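Local atomic coordinates of protein-glutamine gamma-glutamyltransferase (PDB entry 1G0D), a protein that probably catalyses calcium-dependent crosslinking of proteins, joining peptide-bound glutamine to the amino group of peptide-bound lysine or to small primary amines. Residues D182-I187 against P254-W259; E342-G347 against G382-A387; I477-P482 against N579-T584. All blocks are in the same frame, centred on the assembly; numbering follows the deposited sequence.

Contact 1. Residues D182-I187 against P254-W259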
loop_
_atom_site.group_PDB
_atom_site.type_symbol
_atom_site.label_atom_id
_atom_site.label_comp_id
_atom_site.label_asym_id
_atom_site.label_seq_id
_atom_site.Cartn_x
_atom_site.Cartn_y
_atom_site.Cartn_z
ATOM N N ASP A 182 14.011 13.520 1.520
ATOM C CA ASP A 182 13.858 14.783 2.212
ATOM C C ASP A 182 12.476 15.266 2.462
ATOM O O ASP A 182 11.673 15.329 1.539
ATOM C CB ASP A 182 14.597 15.890 1.499
ATOM C CG ASP A 182 16.063 15.740 1.604
ATOM O OD1 ASP A 182 16.784 16.666 1.196
ATOM O OD2 ASP A 182 16.487 14.682 2.092
ATOM N N TYR A 183 12.241 15.627 3.720
ATOM C CA TYR A 183 10.991 16.199 4.202
ATOM C C TYR A 183 9.752 15.321 4.277
ATOM O O TYR A 183 8.697 15.747 4.747
ATOM C CB TYR A 183 10.690 17.463 3.406
ATOM C CG TYR A 183 11.905 18.340 3.259
ATOM C CD1 TYR A 183 12.383 18.693 2.005
ATOM C CD2 TYR A 183 12.615 18.768 4.376
ATOM C CE1 TYR A 183 13.536 19.441 1.864
ATOM C CE2 TYR A 183 13.771 19.516 4.250
ATOM C CZ TYR A 183 14.225 19.847 2.990
ATOM O OH TYR A 183 15.383 20.573 2.852
ATOM N N VAL A 184 9.872 14.077 3.850
ATOM C CA VAL A 184 8.719 13.199 3.909
ATOM C C VAL A 184 8.266 13.003 5.370
ATOM O O VAL A 184 7.091 12.702 5.632
ATOM C CB VAL A 184 9.046 11.872 3.266
ATOM C CG1 VAL A 184 8.035 10.837 3.696
ATOM C CG2 VAL A 184 9.082 12.050 1.738
ATOM N N MET A 185 9.185 13.172 6.326
ATOM C CA MET A 185 8.810 13.012 7.714
ATOM C C MET A 185 7.963 14.213 8.123
ATOM O O MET A 185 6.950 14.085 8.807
ATOM C CB MET A 185 10.052 12.938 8.601
ATOM C CG MET A 185 9.735 12.933 10.092
ATOM S SD MET A 185 11.119 13.308 11.150
ATOM C CE MET A 185 11.340 15.092 10.792
ATOM N N ASP A 186 8.380 15.389 7.704
ATOM C CA ASP A 186 7.655 16.592 8.052
ATOM C C ASP A 186 6.238 16.605 7.509
ATOM O O ASP A 186 5.319 17.118 8.177
ATOM C CB ASP A 186 8.410 17.774 7.528
ATOM C CG ASP A 186 9.786 17.832 8.063
ATOM O OD1 ASP A 186 9.983 18.691 8.933
ATOM O OD2 ASP A 186 10.655 17.032 7.627
ATOM N N ILE A 187 6.070 16.068 6.297
ATOM C CA ILE A 187 4.755 15.988 5.661
ATOM C C ILE A 187 3.893 14.934 6.366
ATOM O O ILE A 187 2.667 15.045 6.417
ATOM C CB ILE A 187 4.836 15.569 4.184
ATOM C CG1 ILE A 187 5.602 16.602 3.355
ATOM C CG2 ILE A 187 3.453 15.470 3.637
ATOM C CD1 ILE A 187 6.167 16.078 2.052
ATOM N N PRO A 254 6.317 11.648 -4.601
ATOM C CA PRO A 254 5.779 12.716 -5.462
ATOM C C PRO A 254 4.344 13.116 -5.146
ATOM O O PRO A 254 3.952 14.261 -5.318
ATOM C CB PRO A 254 5.937 12.153 -6.872
ATOM C CG PRO A 254 6.973 11.076 -6.745
ATOM C CD PRO A 254 6.676 10.465 -5.398
ATOM N N ILE A 255 3.558 12.161 -4.676
ATOM C CA ILE A 255 2.180 12.422 -4.289
ATOM C C ILE A 255 2.182 13.281 -3.016
ATOM O O ILE A 255 1.439 14.256 -2.914
ATOM C CB ILE A 255 1.456 11.115 -3.968
ATOM C CG1 ILE A 255 1.243 10.320 -5.242
ATOM C CG2 ILE A 255 0.194 11.399 -3.253
ATOM C CD1 ILE A 255 0.986 8.869 -4.978
ATOM N N LEU A 256 3.012 12.899 -2.039
ATOM C CA LEU A 256 3.109 13.639 -0.779
ATOM C C LEU A 256 3.680 15.051 -0.968
ATOM O O LEU A 256 3.149 16.014 -0.419
ATOM C CB LEU A 256 3.945 12.861 0.247
ATOM C CG LEU A 256 3.413 11.493 0.728
ATOM C CD1 LEU A 256 4.443 10.797 1.631
ATOM C CD2 LEU A 256 2.131 11.683 1.507
ATOM N N GLN A 257 4.738 15.206 -1.755
ATOM C CA GLN A 257 5.270 16.550 -1.925
ATOM C C GLN A 257 4.228 17.428 -2.630
ATOM O O GLN A 257 4.073 18.605 -2.296
ATOM C CB GLN A 257 6.597 16.536 -2.705
ATOM C CG GLN A 257 7.744 15.711 -2.085
ATOM C CD GLN A 257 8.398 16.335 -0.810
ATOM O OE1 GLN A 257 7.915 17.332 -0.259
ATOM N NE2 GLN A 257 9.506 15.733 -0.347
ATOM N N GLN A 258 3.494 16.848 -3.577
ATOM C CA GLN A 258 2.463 17.571 -4.332
ATOM C C GLN A 258 1.304 18.022 -3.442
ATOM O O GLN A 258 0.849 19.153 -3.539
ATOM C CB GLN A 258 1.944 16.679 -5.453
ATOM C CG GLN A 258 1.081 17.388 -6.469
ATOM C CD GLN A 258 0.693 16.505 -7.677
ATOM O OE1 GLN A 258 -0.500 16.417 -8.022
ATOM N NE2 GLN A 258 1.694 15.862 -8.325
ATOM N N TRP A 259 0.822 17.111 -2.593
ATOM C CA TRP A 259 -0.248 17.377 -1.629
ATOM C C TRP A 259 0.128 18.550 -0.677
ATOM O O TRP A 259 -0.661 19.456 -0.415
ATOM C CB TRP A 259 -0.484 16.109 -0.799
ATOM C CG TRP A 259 -1.410 16.299 0.353
ATOM C CD1 TRP A 259 -2.775 16.272 0.312
ATOM C CD2 TRP A 259 -1.055 16.514 1.740
ATOM N NE1 TRP A 259 -3.300 16.453 1.580
ATOM C CE2 TRP A 259 -2.271 16.606 2.472
ATOM C CE3 TRP A 259 0.161 16.636 2.427
ATOM C CZ2 TRP A 259 -2.296 16.813 3.855
ATOM C CZ3 TRP A 259 0.132 16.838 3.808
ATOM C CH2 TRP A 259 -1.092 16.922 4.504
#

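Contact 2. Residues E342-G347 against G382-A387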
loop_
_atom_site.group_PDB
_atom_site.type_symbol
_atom_site.label_atom_id
_atom_site.label_comp_id
_atom_site.label_asym_id
_atom_site.label_seq_id
_atom_site.Cartn_x
_atom_site.Cartn_y
_atom_site.Cartn_z
ATOM N N GLU A 342 -4.095 -3.137 23.013
ATOM C CA GLU A 342 -4.505 -3.086 24.384
ATOM C C GLU A 342 -5.962 -2.645 24.499
ATOM O O GLU A 342 -6.581 -2.759 25.553
ATOM C CB GLU A 342 -3.574 -2.151 25.117
ATOM C CG GLU A 342 -2.175 -2.680 25.136
ATOM C CD GLU A 342 -1.366 -2.104 26.270
ATOM O OE1 GLU A 342 -0.126 -2.274 26.238
ATOM O OE2 GLU A 342 -1.963 -1.477 27.183
ATOM N N ASP A 343 -6.524 -2.150 23.406
ATOM C CA ASP A 343 -7.918 -1.724 23.431
ATOM C C ASP A 343 -8.913 -2.878 23.223
ATOM O O ASP A 343 -10.115 -2.650 23.207
ATOM C CB ASP A 343 -8.155 -0.631 22.374
ATOM C CG ASP A 343 -7.859 -1.093 20.958
ATOM O OD1 ASP A 343 -6.881 -1.836 20.765
ATOM O OD2 ASP A 343 -8.602 -0.701 20.033
ATOM N N LEU A 344 -8.419 -4.102 23.075
ATOM C CA LEU A 344 -9.284 -5.246 22.845
ATOM C C LEU A 344 -8.845 -6.459 23.654
ATOM O O LEU A 344 -7.757 -6.496 24.214
ATOM C CB LEU A 344 -9.278 -5.671 21.369
ATOM C CG LEU A 344 -9.021 -4.771 20.163
ATOM C CD1 LEU A 344 -8.631 -5.627 18.960
ATOM C CD2 LEU A 344 -10.245 -3.950 19.855
ATOM N N PRO A 345 -9.698 -7.482 23.720
ATOM C CA PRO A 345 -9.364 -8.692 24.457
ATOM C C PRO A 345 -8.007 -9.281 24.078
ATOM O O PRO A 345 -7.422 -8.939 23.041
ATOM C CB PRO A 345 -10.500 -9.636 24.097
ATOM C CG PRO A 345 -11.618 -8.743 23.883
ATOM C CD PRO A 345 -11.057 -7.565 23.172
ATOM N N GLU A 346 -7.527 -10.167 24.953
ATOM C CA GLU A 346 -6.265 -10.876 24.805
ATOM C C GLU A 346 -6.293 -11.599 23.486
ATOM O O GLU A 346 -7.296 -12.208 23.161
ATOM C CB GLU A 346 -6.139 -11.927 25.919
ATOM C CG GLU A 346 -4.724 -12.177 26.439
ATOM C CD GLU A 346 -4.429 -11.431 27.765
ATOM O OE1 GLU A 346 -4.137 -10.202 27.729
ATOM O OE2 GLU A 346 -4.489 -12.079 28.845
ATOM N N GLY A 347 -5.219 -11.528 22.710
ATOM C CA GLY A 347 -5.191 -12.291 21.474
ATOM C C GLY A 347 -5.228 -11.607 20.137
ATOM O O GLY A 347 -5.001 -12.248 19.122
ATOM N N GLY A 382 -16.641 -9.189 16.150
ATOM C CA GLY A 382 -17.037 -8.231 17.174
ATOM C C GLY A 382 -16.059 -7.193 17.711
ATOM O O GLY A 382 -16.423 -6.405 18.588
ATOM N N VAL A 383 -14.838 -7.160 17.192
ATOM C CA VAL A 383 -13.829 -6.218 17.670
ATOM C C VAL A 383 -13.625 -5.060 16.727
ATOM O O VAL A 383 -13.810 -5.208 15.524
ATOM C CB VAL A 383 -12.459 -6.914 17.862
ATOM C CG1 VAL A 383 -12.546 -7.869 19.000
ATOM C CG2 VAL A 383 -12.044 -7.684 16.619
ATOM N N LYS A 384 -13.260 -3.898 17.270
ATOM C CA LYS A 384 -13.009 -2.756 16.411
ATOM C C LYS A 384 -11.605 -2.946 15.838
ATOM O O LYS A 384 -10.752 -3.512 16.518
ATOM C CB LYS A 384 -13.092 -1.453 17.193
ATOM C CG LYS A 384 -12.609 -1.557 18.571
ATOM C CD LYS A 384 -12.844 -0.229 19.270
ATOM C CE LYS A 384 -12.703 -0.321 20.817
ATOM N NZ LYS A 384 -11.324 -0.659 21.254
ATOM N N TYR A 385 -11.362 -2.519 14.591
ATOM C CA TYR A 385 -12.359 -1.871 13.732
ATOM C C TYR A 385 -12.664 -2.507 12.372
ATOM O O TYR A 385 -11.765 -2.927 11.624
ATOM C CB TYR A 385 -11.958 -0.440 13.435
ATOM C CG TYR A 385 -11.532 0.372 14.615
ATOM C CD1 TYR A 385 -12.371 1.348 15.132
ATOM C CD2 TYR A 385 -10.260 0.223 15.183
ATOM C CE1 TYR A 385 -11.964 2.165 16.177
ATOM C CE2 TYR A 385 -9.839 1.051 16.247
ATOM C CZ TYR A 385 -10.708 2.018 16.725
ATOM O OH TYR A 385 -10.334 2.865 17.727
ATOM N N ASP A 386 -13.961 -2.516 12.062
ATOM C CA ASP A 386 -14.505 -2.989 10.789
ATOM C C ASP A 386 -14.221 -4.421 10.380
ATOM O O ASP A 386 -14.061 -4.724 9.198
ATOM C CB ASP A 386 -14.069 -2.007 9.712
ATOM C CG ASP A 386 -14.144 -0.551 10.194
ATOM O OD1 ASP A 386 -15.247 -0.095 10.530
ATOM O OD2 ASP A 386 -13.114 0.149 10.250
ATOM N N ALA A 387 -14.204 -5.305 11.371
ATOM C CA ALA A 387 -13.956 -6.714 11.150
ATOM C C ALA A 387 -14.881 -7.380 10.137
ATOM O O ALA A 387 -14.410 -8.209 9.352
ATOM C CB ALA A 387 -14.018 -7.435 12.444
HETATM O O HOH W 1 -9.776 1.961 20.769
#

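Contact 3. Residues I477-P482 against N579-T584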
loop_
_atom_site.group_PDB
_atom_site.type_symbol
_atom_site.label_atom_id
_atom_site.label_comp_id
_atom_site.label_asym_id
_atom_site.label_seq_id
_atom_site.Cartn_x
_atom_site.Cartn_y
_atom_site.Cartn_z
ATOM N N ILE A 477 -10.474 -22.364 -19.134
ATOM C CA ILE A 477 -10.016 -21.411 -20.157
ATOM C C ILE A 477 -8.512 -21.333 -20.083
ATOM O O ILE A 477 -7.959 -21.354 -18.988
ATOM C CB ILE A 477 -10.607 -19.992 -19.919
ATOM C CG1 ILE A 477 -12.125 -20.051 -20.038
ATOM C CG2 ILE A 477 -10.094 -19.011 -20.939
ATOM C CD1 ILE A 477 -12.817 -19.013 -19.235
ATOM N N LYS A 478 -7.841 -21.236 -21.226
ATOM C CA LYS A 478 -6.384 -21.196 -21.215
ATOM C C LYS A 478 -5.803 -20.238 -22.215
ATOM O O LYS A 478 -6.376 -20.018 -23.259
ATOM C CB LYS A 478 -5.819 -22.583 -21.489
ATOM C CG LYS A 478 -6.854 -23.636 -21.866
ATOM C CD LYS A 478 -6.412 -25.029 -21.428
ATOM C CE LYS A 478 -7.142 -26.110 -22.231
ATOM N NZ LYS A 478 -6.705 -27.493 -21.850
ATOM N N HIS A 479 -4.652 -19.666 -21.906
ATOM C CA HIS A 479 -4.044 -18.733 -22.827
ATOM C C HIS A 479 -2.528 -18.693 -22.703
ATOM O O HIS A 479 -1.983 -19.036 -21.652
ATOM C CB HIS A 479 -4.629 -17.336 -22.606
ATOM C CG HIS A 479 -4.198 -16.675 -21.327
ATOM N ND1 HIS A 479 -5.100 -16.201 -20.398
ATOM C CD2 HIS A 479 -2.972 -16.342 -20.854
ATOM C CE1 HIS A 479 -4.452 -15.608 -19.413
ATOM N NE2 HIS A 479 -3.159 -15.681 -19.666
ATOM N N ALA A 480 -1.858 -18.246 -23.769
ATOM C CA ALA A 480 -0.386 -18.152 -23.810
ATOM C C ALA A 480 0.194 -16.815 -23.346
ATOM O O ALA A 480 1.272 -16.432 -23.809
ATOM C CB ALA A 480 0.116 -18.426 -25.230
ATOM N N GLN A 481 -0.505 -16.122 -22.446
ATOM C CA GLN A 481 -0.081 -14.812 -21.938
ATOM C C GLN A 481 0.254 -13.874 -23.082
ATOM O O GLN A 481 1.420 -13.585 -23.323
ATOM C CB GLN A 481 1.139 -14.950 -21.046
ATOM C CG GLN A 481 0.882 -15.755 -19.817
ATOM C CD GLN A 481 2.159 -16.275 -19.220
ATOM O OE1 GLN A 481 2.590 -17.397 -19.523
ATOM N NE2 GLN A 481 2.788 -15.461 -18.367
ATOM N N PRO A 482 -0.773 -13.352 -23.775
ATOM C CA PRO A 482 -0.594 -12.440 -24.914
ATOM C C PRO A 482 0.024 -11.113 -24.593
ATOM O O PRO A 482 -0.112 -10.619 -23.470
ATOM C CB PRO A 482 -2.007 -12.235 -25.419
ATOM C CG PRO A 482 -2.836 -12.395 -24.181
ATOM C CD PRO A 482 -2.204 -13.565 -23.490
ATOM N N ASN A 579 -9.410 -13.941 -16.431
ATOM C CA ASN A 579 -9.099 -12.556 -16.752
ATOM C C ASN A 579 -7.754 -12.577 -17.381
ATOM O O ASN A 579 -6.796 -13.053 -16.775
ATOM C CB ASN A 579 -9.042 -11.699 -15.512
ATOM C CG ASN A 579 -10.396 -11.315 -15.042
ATOM O OD1 ASN A 579 -10.908 -10.264 -15.416
ATOM N ND2 ASN A 579 -11.004 -12.167 -14.226
ATOM N N ILE A 580 -7.679 -12.066 -18.602
ATOM C CA ILE A 580 -6.423 -12.072 -19.295
ATOM C C ILE A 580 -5.737 -10.726 -19.303
ATOM O O ILE A 580 -6.238 -9.772 -19.866
ATOM C CB ILE A 580 -6.604 -12.535 -20.737
ATOM C CG1 ILE A 580 -7.423 -13.821 -20.757
ATOM C CG2 ILE A 580 -5.250 -12.792 -21.381
ATOM C CD1 ILE A 580 -7.599 -14.439 -22.134
ATOM N N PRO A 581 -4.607 -10.609 -18.593
ATOM C CA PRO A 581 -3.887 -9.342 -18.597
ATOM C C PRO A 581 -2.879 -9.343 -19.793
ATOM O O PRO A 581 -1.918 -10.124 -19.827
ATOM C CB PRO A 581 -3.217 -9.326 -17.223
ATOM C CG PRO A 581 -3.233 -10.740 -16.743
ATOM C CD PRO A 581 -3.979 -11.587 -17.695
ATOM N N LEU A 582 -3.126 -8.495 -20.786
ATOM C CA LEU A 582 -2.250 -8.428 -21.951
ATOM C C LEU A 582 -1.018 -7.602 -21.549
ATOM O O LEU A 582 -1.165 -6.476 -21.062
ATOM C CB LEU A 582 -2.995 -7.778 -23.130
ATOM C CG LEU A 582 -3.930 -8.568 -24.062
ATOM C CD1 LEU A 582 -4.534 -9.709 -23.370
ATOM C CD2 LEU A 582 -5.032 -7.690 -24.524
ATOM N N SER A 583 0.185 -8.150 -21.773
ATOM C CA SER A 583 1.444 -7.495 -21.372
ATOM C C SER A 583 1.948 -6.299 -22.153
ATOM O O SER A 583 1.647 -6.158 -23.323
ATOM C CB SER A 583 2.597 -8.522 -21.304
ATOM O OG SER A 583 2.569 -9.513 -22.318
ATOM N N THR A 584 2.719 -5.434 -21.491
ATOM C CA THR A 584 3.327 -4.279 -22.149
ATOM C C THR A 584 4.826 -4.597 -22.189
ATOM O O THR A 584 5.318 -5.407 -21.401
ATOM C CB THR A 584 3.091 -2.965 -21.394
ATOM O OG1 THR A 584 3.236 -3.189 -19.989
ATOM C CG2 THR A 584 1.686 -2.428 -21.684
#

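Contact 1. Residues D182-I187 against P254-W259
Ile187 and Gln257 carry this meeting of the start of helix 184-193 with helix 253-261. The isoleucine points at the other helix and its two branches part company. With CG1 lying beside the backbone N (chi1 -63°) and the chain extended beyond it, CD1 reaches the amide end of Gln257, 3.2 Å from Gln257 OE1, and also approaches the carbonyl oxygen of Leu256. The other branch, CG2, opposite the backbone N, comes up to the benzo edge of the indole near the plane of the ring, with Ile187 CG2 3.6 Å from Trp259 CZ3, and brushes the CB of Leu256.

Gln257 does not stretch straight out of its helix. A bend at chi2 (-72°) folds the chain across Ile187 at about a right angle and carries the amide to the loop before helix 184-193. There Gln257 NE2 donates to Asp182 O at 2.9 Å, a weak bond because the N-H...O angle is only 130°. Tyr183 holds the N-cap position, and this weak bond falls on the carbonyl of the residue before it.

Away from the amide, Val184 CG1 meets Leu256 CD1 at 4.1 Å, the two side chains crossing nearly perpendicularly, while Leu256 also rests on Thr281 of helix 272-286. The indole NE1 of Trp259 is engaged elsewhere, by the carbonyl of Arg229, which probably helps to hold the ring that Ile187 abuts. Such helix-helix packing, apolar branches joined by one glutamine whose amide reaches the loop ahead of the other helix, belongs to the helical part of the papain-like transglutaminase core, where helix 253-261 also leans on the helix that begins with the active-site Cys272.

Contact 2. Residues E342-G347 against G382-A387
Asp343 and Lys384 join two surface loops of the papain-like catalytic core: the connection between antiparallel strands 329-339 and 350-355, and the loop leading into helix 387-395. The polar part is a salt bridge doubled by a backbone bond. Lys384 NZ lies 3.0 Å from Asp343 OD2, approaching from above the carboxylate plane, and donates also to Asp343 O at 3.0 Å, here 45° out of the plane of the backbone carbonyl. The lysine chain runs extended until a turn at chi4 (65°) brings its ammonium within bonding distance of both oxygens. Arg341 forms a second salt bridge with OD2 and also binds the carbonyl of Lys384, so two cations probably favour a charged aspartate.

Beside it, Leu344 CD2 sits against the backbone and aliphatic stem of the lysine, 3.4 Å from Lys384 O and close to Lys384 CG, while Leu344 CD1 faces Val383 CB at 4.2 Å. Pro345 CD adds a looser touch on Val383 CG1.

Water completes the link to Tyr385, whose preceding peptide bond is cis: one molecule donates to Asp343 OD2 at 3.0 Å and is hydrogen-bonded to Tyr385 OH at 3.2 Å.

Contact 3. Residues I477-P482 against N579-T584
The carbonyl of Pro482 takes two hydrogen bonds from Ser583. The backbone bond, Ser583 N to Pro482 O at 3.0 Å, is nearly straight (164° at the hydrogen) and lies in the carbonyl plane. The hydroxyl, Ser583 OG to Pro482 O at 3.1 Å, arrives from above that plane; with chi1 at 38°, OG sits between its own N and carbonyl carbon. A CA-H...O contact from Leu582 CA reaches the same oxygen.

Packing spreads from here. The proline ring is wedged against two side chains, with Pro482 CG 3.3 Å from Leu582 CD1 and 3.7 Å from Ile580 CG2. That same methyl lies over one face of the His479 imidazole in a CH-pi contact, Ile580 CG2 being 3.7 Å from the His479 ring centroid, while Ile580 CG1 lies close to ND1. The two strands run almost parallel (9°) with axes 9.0 Å apart, the face-to-face spacing of a beta-sandwich, and Val490 and Val561 extend the apolar layer around Ile580.

Residues of both segments probably contribute to the GTP site, as in related transglutaminases. A doubly gripped carbonyl and close apolar packing are consistent with fixed spacing of the chains there, though Ser583 lies just past the site.

In the fold
The three contacts follow one another along the chain and none touches another. Contacts 1 and 2 belong to the catalytic core, their centres 32 Å apart, while contact 3 joins strands of the beta-sandwich that follows, 42 Å from contact 2 between centres and across the chain's centre from contact 1, about 37 Å between centres. Contact 2 stands near the catalytic triad: the side chain of Tyr385 is about 10 Å from that of Asp355, which acts with Cys272 and His332. Contact 3 contains much of the probable GTP site, and Asn579 lies about 8 Å, side chain to side chain, from Tyr515, important for catalytic activity. Contact 1 stands apart from both sites.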